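Local atomic coordinates of enterochelin esterase (Salmonella enterica subsp. enterica serovar Typhimurium, PDB entry 3MGA), a protein that probably hydrolyses the ester bonds of ferric enterobactin, the iron-loaded enterobacterial siderophore, so that its iron can be released. Residues P169-L174 with I191-D196; N31-F36 with S84-A89. All blocks are in the same frame, centred on the assembly; numbering follows the deposited sequence.

The two interactions lie in different parts of one chain, on opposite sides of its centre. Their centres are 40 Å apart, and their nearest atoms are about 29 Å apart. Interaction 2 comes first along the chain and closes before interaction 1 opens. It pairs strands 32-39 and 80-87 in a four-stranded antiparallel sheet of the N-terminal enterochelin esterase region. Interaction 1 sits at the edge of the eight-stranded mixed sheet of the esterase part, where strand 174-180 begins beside the end of strand 185-193. They share no strand or sheet. Interaction 2 is consistent with an E-set beta sandwich in the N-terminal part, interaction 1 with the alpha/beta hydrolase fold of the esterase part.

Interaction 1: residues P169-L174 with I191-D196; sequences PYSPPL and ILTTGD
Ile191 O receives two groups from the opposing segment. Leu174 N donates a nearly straight hydrogen bond to Ile191 O at 2.9 Å (176° at the hydrogen). Pro173 CA adds a CA-H...O contact to Ile191 O at 3.5 Å. The return bond, from Ile191 N to Leu174 O, is shorter at 2.7 Å. Together the two backbone bonds make Leu174 and Ile191 an antiparallel hydrogen-bonded pair, with both side chains on one face of the sheet. Toward Pro172 and Thr193 the segments part, and a water takes over. It donates to Pro172 O and accepts from Thr193 N. Leu192 has CG trans to its backbone N (chi1 176°), and its CD1 reaches up to 3.4 Å from Ser171 O. The same methyl, Leu192 CD1, lies 4.3 Å from Pro169 CB. Trp220 of helix 220-228 touches Pro169, Pro173 and Leu192, so the helix packs against this patch. Farther along, Thr193 OG1 points toward Ser171 and lies 3.6 Å from Ser171 OG. The pairing is the open end of an antiparallel beta hairpin, strands 174-180 and 185-193, which forms one edge of the central sheet in the alpha/beta hydrolase fold.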
ATOM      1  N   PRO A 169      18.401 -12.845   0.991  1.00 54.84           N
ATOM      2  CA  PRO A 169      19.364 -11.896   1.548  1.00 54.85           C
ATOM      3  C   PRO A 169      20.513 -12.589   2.271  1.00 56.96           C
ATOM      4  O   PRO A 169      20.278 -13.487   3.086  1.00 57.95           O
ATOM      5  CB  PRO A 169      18.523 -11.066   2.519  1.00 52.23           C
ATOM      6  CG  PRO A 169      17.344 -11.895   2.837  1.00 50.19           C
ATOM      7  CD  PRO A 169      17.106 -12.808   1.697  1.00 51.82           C
ATOM      8  N   TYR A 170      21.747 -12.173   1.981  1.00 58.59           N
ATOM      9  CA  TYR A 170      22.919 -12.775   2.613  1.00 60.82           C
ATOM     10  C   TYR A 170      22.804 -12.698   4.135  1.00 58.70           C
ATOM     11  O   TYR A 170      23.231 -13.621   4.843  1.00 60.09           O
ATOM     12  CB  TYR A 170      24.224 -12.108   2.153  1.00 63.82           C
ATOM     13  CG  TYR A 170      24.400 -12.067   0.648  1.00 70.22           C
ATOM     14  CD1 TYR A 170      24.337 -13.234  -0.111  1.00 75.72           C
ATOM     15  CD2 TYR A 170      24.687 -10.873  -0.008  1.00 73.75           C
ATOM     16  CE1 TYR A 170      24.504 -13.205  -1.492  1.00 79.18           C
ATOM     17  CE2 TYR A 170      24.867 -10.837  -1.387  1.00 77.26           C
ATOM     18  CZ  TYR A 170      24.773 -12.006  -2.123  1.00 79.89           C
ATOM     19  OH  TYR A 170      24.947 -11.977  -3.491  1.00 83.79           O
ATOM     20  N   SER A 171      22.231 -11.597   4.624  1.00 54.66           N
ATOM     21  CA  SER A 171      22.031 -11.382   6.044  1.00 52.87           C
ATOM     22  C   SER A 171      20.565 -11.593   6.420  1.00 49.53           C
ATOM     23  O   SER A 171      19.671 -11.040   5.775  1.00 47.86           O
ATOM     24  CB  SER A 171      22.411  -9.952   6.425  1.00 52.71           C
ATOM     25  OG  SER A 171      23.725  -9.633   6.027  1.00 58.45           O
ATOM     26  N   PRO A 172      20.307 -12.393   7.463  1.00 47.58           N
ATOM     27  CA  PRO A 172      18.926 -12.566   7.884  1.00 46.02           C
ATOM     28  C   PRO A 172      18.425 -11.332   8.639  1.00 45.48           C
ATOM     29  O   PRO A 172      19.217 -10.645   9.295  1.00 44.40           O
ATOM     30  CB  PRO A 172      18.994 -13.752   8.829  1.00 46.74           C
ATOM     31  CG  PRO A 172      20.374 -13.720   9.371  1.00 48.52           C
ATOM     32  CD  PRO A 172      21.239 -13.185   8.280  1.00 49.13           C
ATOM     33  N   PRO A 173      17.118 -11.037   8.533  1.00 44.28           N
ATOM     34  CA  PRO A 173      16.560  -9.899   9.246  1.00 43.10           C
ATOM     35  C   PRO A 173      16.613 -10.129  10.748  1.00 42.39           C
ATOM     36  O   PRO A 173      16.357 -11.235  11.205  1.00 43.87           O
ATOM     37  CB  PRO A 173      15.110  -9.843   8.755  1.00 43.14           C
ATOM     38  CG  PRO A 173      14.827 -11.196   8.183  1.00 43.99           C
ATOM     39  CD  PRO A 173      16.119 -11.732   7.702  1.00 44.04           C
ATOM     40  N   LEU A 174      16.971  -9.101  11.502  1.00 41.92           N
ATOM     41  CA  LEU A 174      17.061  -9.203  12.949  1.00 42.70           C
ATOM     42  C   LEU A 174      15.882  -8.460  13.540  1.00 43.18           C
ATOM     43  O   LEU A 174      15.351  -7.548  12.918  1.00 42.35           O
ATOM     44  CB  LEU A 174      18.372  -8.607  13.445  1.00 43.52           C
ATOM     45  CG  LEU A 174      19.661  -9.249  12.900  1.00 45.87           C
ATOM     46  CD1 LEU A 174      20.881  -8.408  13.251  1.00 49.40           C
ATOM     47  CD2 LEU A 174      19.820 -10.675  13.413  1.00 48.04           C
ATOM     48  N   ILE A 191      15.552  -5.207  11.558  1.00 32.73           N
ATOM     49  CA  ILE A 191      16.742  -4.623  10.966  1.00 32.29           C
ATOM     50  C   ILE A 191      17.315  -5.516   9.888  1.00 31.59           C
ATOM     51  O   ILE A 191      17.650  -6.661  10.146  1.00 33.02           O
ATOM     52  CB  ILE A 191      17.847  -4.398  12.013  1.00 33.22           C
ATOM     53  CG1 ILE A 191      17.371  -3.472  13.128  1.00 35.17           C
ATOM     54  CG2 ILE A 191      19.085  -3.787  11.356  1.00 34.70           C
ATOM     55  CD1 ILE A 191      18.433  -3.247  14.218  1.00 36.83           C
ATOM     56  N   LEU A 192      17.429  -4.987   8.681  1.00 31.55           N
ATOM     57  CA  LEU A 192      18.042  -5.719   7.583  1.00 34.14           C
ATOM     58  C   LEU A 192      19.201  -4.892   7.043  1.00 34.88           C
ATOM     59  O   LEU A 192      19.056  -3.700   6.838  1.00 34.50           O
ATOM     60  CB  LEU A 192      17.053  -5.967   6.441  1.00 34.25           C
ATOM     61  CG  LEU A 192      17.671  -6.661   5.219  1.00 34.89           C
ATOM     62  CD1 LEU A 192      18.011  -8.100   5.570  1.00 34.55           C
ATOM     63  CD2 LEU A 192      16.734  -6.616   4.022  1.00 36.74           C
ATOM     64  N   THR A 193      20.345  -5.529   6.828  1.00 36.80           N
ATOM     65  CA  THR A 193      21.506  -4.865   6.255  1.00 38.46           C
ATOM     66  C   THR A 193      21.787  -5.570   4.932  1.00 40.77           C
ATOM     67  O   THR A 193      21.692  -6.791   4.858  1.00 41.70           O
ATOM     68  CB  THR A 193      22.746  -4.976   7.162  1.00 39.62           C
ATOM     69  OG1 THR A 193      23.123  -6.347   7.288  1.00 41.70           O
ATOM     70  CG2 THR A 193      22.469  -4.399   8.537  1.00 38.01           C
ATOM     71  N   THR A 194      22.137  -4.819   3.895  1.00 42.87           N
ATOM     72  CA  THR A 194      22.400  -5.414   2.584  1.00 45.07           C
ATOM     73  C   THR A 194      23.803  -5.129   2.041  1.00 48.71           C
ATOM     74  O   THR A 194      24.046  -5.236   0.839  1.00 51.05           O
ATOM     75  CB  THR A 194      21.347  -4.946   1.556  1.00 44.88           C
ATOM     76  OG1 THR A 194      21.425  -3.520   1.378  1.00 42.62           O
ATOM     77  CG2 THR A 194      19.960  -5.329   2.029  1.00 42.33           C
ATOM     78  N   GLY A 195      24.729  -4.784   2.926  1.00 51.39           N
ATOM     79  CA  GLY A 195      26.108  -4.512   2.525  1.00 54.26           C
ATOM     80  C   GLY A 195      27.001  -4.291   3.731  1.00 56.31           C
ATOM     81  O   GLY A 195      26.547  -3.776   4.758  1.00 55.39           O
ATOM     82  N   ASP A 196      28.266  -4.688   3.611  1.00 58.90           N
ATOM     83  CA  ASP A 196      29.242  -4.532   4.696  1.00 61.60           C
ATOM     84  C   ASP A 196      30.333  -3.503   4.374  1.00 64.13           C
ATOM     85  O   ASP A 196      31.041  -3.051   5.274  1.00 65.44           O
ATOM     86  CB  ASP A 196      29.869  -5.893   5.043  1.00 62.97           C
ATOM     87  CG  ASP A 196      28.861  -6.869   5.662  1.00 62.65           C
ATOM     88  OD1 ASP A 196      27.903  -6.412   6.322  1.00 58.82           O
ATOM     89  OD2 ASP A 196      29.046  -8.097   5.517  1.00 65.82           O
TER
HETATM   90  O   HOH W   1      20.761  -8.327   8.343  1.00 36.80           O

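Interaction 2: residues N31-F36 with S84-A89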
ATOM      1  N   ASN A  31      -8.510  -1.141 -23.464  1.00 56.99           N
ATOM      2  CA  ASN A  31      -8.862  -1.622 -22.139  1.00 53.58           C
ATOM      3  C   ASN A  31      -9.177  -3.101 -22.190  1.00 51.18           C
ATOM      4  O   ASN A  31      -9.175  -3.696 -23.265  1.00 52.34           O
ATOM      5  CB  ASN A  31     -10.041  -0.828 -21.586  1.00 53.97           C
ATOM      6  CG  ASN A  31      -9.678   0.604 -21.307  1.00 56.08           C
ATOM      7  OD1 ASN A  31      -8.575   0.887 -20.843  1.00 56.98           O
ATOM      8  ND2 ASN A  31     -10.603   1.524 -21.579  1.00 57.93           N
ATOM      9  N   TYR A  32      -9.461  -3.685 -21.031  1.00 47.17           N
ATOM     10  CA  TYR A  32      -9.721  -5.110 -20.929  1.00 46.81           C
ATOM     11  C   TYR A  32     -11.058  -5.482 -20.295  1.00 45.81           C
ATOM     12  O   TYR A  32     -11.487  -4.875 -19.318  1.00 44.43           O
ATOM     13  CB  TYR A  32      -8.584  -5.765 -20.102  1.00 45.30           C
ATOM     14  CG  TYR A  32      -7.237  -5.758 -20.791  1.00 46.99           C
ATOM     15  CD1 TYR A  32      -6.425  -4.628 -20.774  1.00 48.52           C
ATOM     16  CD2 TYR A  32      -6.778  -6.878 -21.465  1.00 47.88           C
ATOM     17  CE1 TYR A  32      -5.201  -4.616 -21.416  1.00 48.67           C
ATOM     18  CE2 TYR A  32      -5.552  -6.875 -22.106  1.00 48.60           C
ATOM     19  CZ  TYR A  32      -4.766  -5.742 -22.080  1.00 49.15           C
ATOM     20  OH  TYR A  32      -3.544  -5.723 -22.726  1.00 48.72           O
ATOM     21  N   ARG A  33     -11.709  -6.489 -20.869  1.00 47.55           N
ATOM     22  CA  ARG A  33     -12.947  -7.039 -20.322  1.00 48.00           C
ATOM     23  C   ARG A  33     -12.445  -8.204 -19.461  1.00 45.69           C
ATOM     24  O   ARG A  33     -12.029  -9.236 -19.987  1.00 45.00           O
ATOM     25  CB  ARG A  33     -13.881  -7.554 -21.430  1.00 51.17           C
ATOM     26  CG  ARG A  33     -15.113  -8.335 -20.923  1.00 55.62           C
ATOM     27  CD  ARG A  33     -16.403  -7.522 -20.602  1.00 62.02           C
ATOM     28  NE  ARG A  33     -16.220  -6.212 -19.968  1.00 64.08           N
ATOM     29  CZ  ARG A  33     -17.192  -5.529 -19.353  1.00 64.48           C
ATOM     30  NH1 ARG A  33     -16.939  -4.337 -18.825  1.00 65.04           N
ATOM     31  NH2 ARG A  33     -18.411  -6.035 -19.238  1.00 68.34           N
ATOM     32  N   VAL A  34     -12.468  -8.030 -18.145  1.00 44.27           N
ATOM     33  CA  VAL A  34     -11.978  -9.053 -17.227  1.00 43.67           C
ATOM     34  C   VAL A  34     -13.127  -9.808 -16.554  1.00 44.71           C
ATOM     35  O   VAL A  34     -14.038  -9.195 -16.007  1.00 45.17           O
ATOM     36  CB  VAL A  34     -11.072  -8.427 -16.154  1.00 41.85           C
ATOM     37  CG1 VAL A  34     -10.505  -9.502 -15.241  1.00 40.68           C
ATOM     38  CG2 VAL A  34      -9.942  -7.637 -16.813  1.00 41.32           C
ATOM     39  N   THR A  35     -13.066 -11.139 -16.594  1.00 45.34           N
ATOM     40  CA  THR A  35     -14.094 -11.984 -16.008  1.00 46.46           C
ATOM     41  C   THR A  35     -13.573 -12.752 -14.803  1.00 46.01           C
ATOM     42  O   THR A  35     -12.513 -13.377 -14.860  1.00 45.68           O
ATOM     43  CB  THR A  35     -14.627 -13.009 -17.038  1.00 48.92           C
ATOM     44  OG1 THR A  35     -15.205 -12.313 -18.145  1.00 52.92           O
ATOM     45  CG2 THR A  35     -15.678 -13.910 -16.417  1.00 48.06           C
ATOM     46  N   PHE A  36     -14.342 -12.704 -13.720  1.00 45.87           N
ATOM     47  CA  PHE A  36     -14.016 -13.392 -12.482  1.00 45.39           C
ATOM     48  C   PHE A  36     -14.904 -14.612 -12.337  1.00 47.68           C
ATOM     49  O   PHE A  36     -16.069 -14.589 -12.742  1.00 50.62           O
ATOM     50  CB  PHE A  36     -14.235 -12.461 -11.295  1.00 44.11           C
ATOM     51  CG  PHE A  36     -13.274 -11.311 -11.243  1.00 41.63           C
ATOM     52  CD1 PHE A  36     -12.231 -11.302 -10.324  1.00 42.62           C
ATOM     53  CD2 PHE A  36     -13.395 -10.252 -12.115  1.00 39.43           C
ATOM     54  CE1 PHE A  36     -11.340 -10.237 -10.270  1.00 41.31           C
ATOM     55  CE2 PHE A  36     -12.504  -9.191 -12.074  1.00 41.42           C
ATOM     56  CZ  PHE A  36     -11.475  -9.183 -11.149  1.00 39.51           C
ATOM     57  N   SER A  84     -18.081  -9.611 -14.526  1.00 53.99           N
ATOM     58  CA  SER A  84     -17.064  -9.002 -15.362  1.00 53.18           C
ATOM     59  C   SER A  84     -17.067  -7.498 -15.228  1.00 52.58           C
ATOM     60  O   SER A  84     -18.037  -6.909 -14.748  1.00 53.74           O
ATOM     61  CB  SER A  84     -17.294  -9.389 -16.824  1.00 55.47           C
ATOM     62  OG  SER A  84     -17.179 -10.790 -16.995  1.00 55.81           O
ATOM     63  N   THR A  85     -15.971  -6.887 -15.668  1.00 51.42           N
ATOM     64  CA  THR A  85     -15.810  -5.444 -15.624  1.00 51.11           C
ATOM     65  C   THR A  85     -14.728  -5.017 -16.604  1.00 51.02           C
ATOM     66  O   THR A  85     -14.099  -5.860 -17.243  1.00 51.14           O
ATOM     67  CB  THR A  85     -15.414  -4.971 -14.204  1.00 48.97           C
ATOM     68  OG1 THR A  85     -15.172  -3.557 -14.211  1.00 51.25           O
ATOM     69  CG2 THR A  85     -14.159  -5.672 -13.735  1.00 47.64           C
ATOM     70  N   ALA A  86     -14.528  -3.705 -16.720  1.00 50.53           N
ATOM     71  CA  ALA A  86     -13.497  -3.143 -17.581  1.00 50.49           C
ATOM     72  C   ALA A  86     -12.338  -2.642 -16.714  1.00 48.59           C
ATOM     73  O   ALA A  86     -12.555  -2.064 -15.649  1.00 47.98           O
ATOM     74  CB  ALA A  86     -14.053  -2.011 -18.408  1.00 52.01           C
ATOM     75  N   LEU A  87     -11.110  -2.880 -17.169  1.00 47.62           N
ATOM     76  CA  LEU A  87      -9.919  -2.434 -16.451  1.00 45.15           C
ATOM     77  C   LEU A  87      -8.900  -1.905 -17.439  1.00 44.66           C
ATOM     78  O   LEU A  87      -8.809  -2.399 -18.564  1.00 45.80           O
ATOM     79  CB  LEU A  87      -9.323  -3.581 -15.642  1.00 44.23           C
ATOM     80  CG  LEU A  87     -10.190  -4.099 -14.495  1.00 46.11           C
ATOM     81  CD1 LEU A  87      -9.581  -5.344 -13.882  1.00 45.15           C
ATOM     82  CD2 LEU A  87     -10.395  -3.007 -13.435  1.00 45.57           C
ATOM     83  N   SER A  88      -8.140  -0.895 -17.029  1.00 43.06           N
ATOM     84  CA  SER A  88      -7.120  -0.311 -17.894  1.00 44.32           C
ATOM     85  C   SER A  88      -5.923  -1.255 -18.055  1.00 43.05           C
ATOM     86  O   SER A  88      -5.684  -2.120 -17.227  1.00 42.23           O
ATOM     87  CB  SER A  88      -6.654   1.028 -17.340  1.00 44.53           C
ATOM     88  OG  SER A  88      -6.010   0.842 -16.095  1.00 46.60           O
ATOM     89  N   ALA A  89      -5.152  -1.049 -19.109  1.00 44.11           N
ATOM     90  CA  ALA A  89      -4.011  -1.911 -19.415  1.00 44.14           C
ATOM     91  C   ALA A  89      -2.863  -1.874 -18.407  1.00 42.55           C
ATOM     92  O   ALA A  89      -2.151  -2.856 -18.248  1.00 43.04           O
ATOM     93  CB  ALA A  89      -3.484  -1.579 -20.809  1.00 46.22           C
TER
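The Arg33 side chain crosses onto the neighbouring strand and lays its guanidinium flat over the backbone there. Its chain bends twice, at chi2 (89°) and chi3 (-38°), and this folds the group back over Ser84 and Thr85. Thr85 N sits 4.1 Å from the Arg33 guanidinium plane, beneath its centre. Ala86 CB lies at the guanidinium edge, 3.7 Å from Arg33 NH1. NH1 is also near Ala86 N, but both are donors and no bond forms. On this same face of the sheet, Thr35 OG1 and Ser84 OG meet in a short hydroxyl-hydroxyl hydrogen bond of 2.7 Å.

The other face carries Tyr32, Val34, Thr85 and Leu87. The side chains of Val34 and Leu87 cross at about a right angle, with CG2 of Val34 3.7 Å from CD1 of Leu87. Tyr32 presents its ring edge: Leu87 O and Ala89 CB lie in the ring plane, and CE1 is 3.5 Å from Ala89 CB. Four backbone hydrogen bonds hold the strands, two between Tyr32 and Leu87 and two between Val34 and Thr85. Val34 and Phe36 continue onto Leu152 of strand 148-153, in the other sheet of the sandwich. The chemistry thus divides the pair into a face bearing Arg33 and the Thr35-Ser84 hydroxyl pair, and a mostly apolar face of Tyr32, Val34 and Leu87, where Thr85 OG1 turns weakly to Ala86 O.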